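Local coordinates for protein N-alpha-acetyltransferase 30 (PDB 6YGA) that catalyses, as the catalytic subunit of the heterotrimeric NatC complex, the transfer of acetyl from acetyl-CoA to the N-terminal methionine of target proteins, at residues Met133-Met138 with Leu154-Thr159. Numbering follows the deposited sequence.
With EDO (1,2-ethanediol), chain B.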
loop_
_atom_site.group_PDB
_atom_site.type_symbol
_atom_site.label_atom_id
_atom_site.label_comp_id
_atom_site.label_asym_id
_atom_site.label_seq_id
_atom_site.Cartn_x
_atom_site.Cartn_y
_atom_site.Cartn_z
HETATM N N MSE A 133 -16.632 0.977 20.665
HETATM C CA MSE A 133 -16.006 1.261 21.956
HETATM C C MSE A 133 -15.265 2.592 21.926
HETATM O O MSE A 133 -14.757 3.055 22.949
HETATM C CB MSE A 133 -15.045 0.141 22.353
HETATM C CG MSE A 133 -15.688 -1.226 22.422
HETATM SE SE MSE A 133 -14.409 -2.594 22.945
HETATM C CE MSE A 133 -13.883 -1.879 24.674
ATOM N N GLY A 134 -15.203 3.203 20.746
ATOM C CA GLY A 134 -14.574 4.495 20.574
ATOM C C GLY A 134 -13.382 4.491 19.650
ATOM O O GLY A 134 -12.832 5.564 19.375
ATOM N N PHE A 135 -12.957 3.322 19.178
ATOM C CA PHE A 135 -11.871 3.251 18.213
ATOM C C PHE A 135 -12.237 4.015 16.948
ATOM O O PHE A 135 -13.399 4.034 16.527
ATOM C CB PHE A 135 -11.564 1.794 17.861
ATOM C CG PHE A 135 -10.726 1.070 18.880
ATOM C CD1 PHE A 135 -11.315 0.458 19.976
ATOM C CD2 PHE A 135 -9.352 0.976 18.723
ATOM C CE1 PHE A 135 -10.546 -0.220 20.908
ATOM C CE2 PHE A 135 -8.574 0.300 19.653
ATOM C CZ PHE A 135 -9.173 -0.301 20.745
ATOM N N ILE A 136 -11.237 4.652 16.344
ATOM C CA ILE A 136 -11.385 5.266 15.033
ATOM C C ILE A 136 -10.237 4.796 14.153
ATOM O O ILE A 136 -9.162 4.425 14.632
ATOM C CB ILE A 136 -11.430 6.809 15.090
ATOM C CG1 ILE A 136 -10.191 7.365 15.793
ATOM C CG2 ILE A 136 -12.708 7.282 15.769
ATOM C CD1 ILE A 136 -10.138 8.881 15.823
ATOM N N ARG A 137 -10.487 4.808 12.848
ATOM C CA ARG A 137 -9.492 4.401 11.868
ATOM C C ARG A 137 -8.499 5.532 11.637
ATOM O O ARG A 137 -8.887 6.659 11.309
ATOM C CB ARG A 137 -10.178 4.012 10.561
ATOM C CG ARG A 137 -11.395 3.126 10.778
ATOM C CD ARG A 137 -12.234 2.974 9.527
ATOM N NE ARG A 137 -13.486 2.283 9.818
ATOM C CZ ARG A 137 -14.470 2.106 8.942
ATOM N NH1 ARG A 137 -14.355 2.571 7.705
ATOM N NH2 ARG A 137 -15.572 1.466 9.306
HETATM N N MSE A 138 -7.218 5.232 11.809
HETATM C CA MSE A 138 -6.179 6.242 11.684
HETATM C C MSE A 138 -5.301 6.017 10.460
HETATM O O MSE A 138 -4.493 6.874 10.106
HETATM C CB MSE A 138 -5.312 6.270 12.946
HETATM C CG MSE A 138 -6.038 6.809 14.167
HETATM SE SE MSE A 138 -6.709 8.613 13.858
HETATM C CE MSE A 138 -5.006 9.545 13.667
ATOM N N LEU A 154 -6.560 0.837 13.880
ATOM C CA LEU A 154 -7.521 1.391 14.824
ATOM C C LEU A 154 -6.805 1.826 16.094
ATOM O O LEU A 154 -5.935 1.112 16.601
ATOM C CB LEU A 154 -8.606 0.372 15.171
ATOM C CG LEU A 154 -9.391 -0.204 13.994
ATOM C CD1 LEU A 154 -10.448 -1.196 14.461
ATOM C CD2 LEU A 154 -10.024 0.916 13.198
ATOM N N ILE A 155 -7.184 2.998 16.604
ATOM C CA ILE A 155 -6.593 3.573 17.806
ATOM C C ILE A 155 -7.705 4.094 18.707
ATOM O O ILE A 155 -8.626 4.775 18.242
ATOM C CB ILE A 155 -5.599 4.701 17.472
ATOM C CG1 ILE A 155 -4.429 4.154 16.655
ATOM C CG2 ILE A 155 -5.095 5.366 18.745
ATOM C CD1 ILE A 155 -3.331 5.154 16.438
ATOM N N LEU A 156 -7.620 3.762 19.988
ATOM C CA LEU A 156 -8.538 4.258 21.009
ATOM C C LEU A 156 -7.742 5.088 22.001
ATOM O O LEU A 156 -6.901 4.536 22.737
ATOM C CB LEU A 156 -9.245 3.106 21.721
ATOM C CG LEU A 156 -10.086 3.456 22.949
ATOM C CD1 LEU A 156 -11.346 4.202 22.536
ATOM C CD2 LEU A 156 -10.427 2.203 23.748
ATOM N N PRO A 157 -7.960 6.401 22.058
ATOM C CA PRO A 157 -7.161 7.253 22.948
ATOM C C PRO A 157 -7.709 7.232 24.370
ATOM O O PRO A 157 -8.913 7.395 24.596
ATOM C CB PRO A 157 -7.294 8.640 22.314
ATOM C CG PRO A 157 -8.643 8.612 21.693
ATOM C CD PRO A 157 -8.913 7.185 21.255
ATOM N N LEU A 158 -6.815 7.028 25.335
ATOM C CA LEU A 158 -7.209 6.937 26.733
ATOM C C LEU A 158 -6.821 8.163 27.536
ATOM O O LEU A 158 -7.511 8.501 28.504
ATOM C CB LEU A 158 -6.594 5.688 27.374
ATOM C CG LEU A 158 -6.919 4.355 26.689
ATOM C CD1 LEU A 158 -6.170 3.212 27.346
ATOM C CD2 LEU A 158 -8.415 4.090 26.701
ATOM N N THR A 159 -5.748 8.841 27.138
ATOM C CA THR A 159 -5.338 10.089 27.767
ATOM C C THR A 159 -5.094 11.194 26.739
ATOM O O THR A 159 -4.790 10.918 25.565
ATOM C CB THR A 159 -4.054 9.909 28.606
ATOM O OG1 THR A 159 -2.943 9.670 27.734
ATOM C CG2 THR A 159 -4.182 8.725 29.578
ATOM O OXT THR A 159 -5.189 12.379 27.101
HETATM C C1 EDO B . -5.966 11.438 10.690
HETATM O O1 EDO B . -7.234 11.541 10.034
HETATM C C2 EDO B . -5.032 10.537 9.888
HETATM O O2 EDO B . -5.547 9.201 9.860
#
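The backbone O of I136 accepts a hydrogen bond from I155 N at 3.1 Å, with the donor in the carbonyl plane. A weaker CA-H contact from L154 reaches the same oxygen. The return bond runs from I136 N to I155 O, 3.2 Å, and is nearly straight at the hydrogen (168°). I136 and I155 are thus a hydrogen-bonded antiparallel pair. R137 and L154 follow as a non-hydrogen-bonded pair, with L154 CD2 3.6 Å from R137 CG and the two side chains side by side. The F135 ring is laid against L156: L156 CB sits over the ring centre, 3.4 Å from the centroid, in a CH-pi contact. L156 CG lies opposite the backbone N (chi1 171°), and with chi2 at 71° CD1 comes to 3.5 Å from the carbonyl C of G134. G134 closes a Schellman motif after helix 124-131, and its positive phi suits glycine. CG of selenomethionine M138 meets I155 CD1 at 3.9 Å, the two side chains crossing at about a right angle. R137 NE forms a salt bridge with E131 of helix 124-131. R137 NH1 is hydrogen-bonded to D458 O of the N-alpha-acetyltransferase 35 chain. The contact belongs to the C-terminal hairpin of the GNAT fold. Strand 151-157 lies between strand 114-120 and strand 136-141, the edge strand of the sheet within this chain, while F135 and selenomethionine M133 pack on helix 95-109.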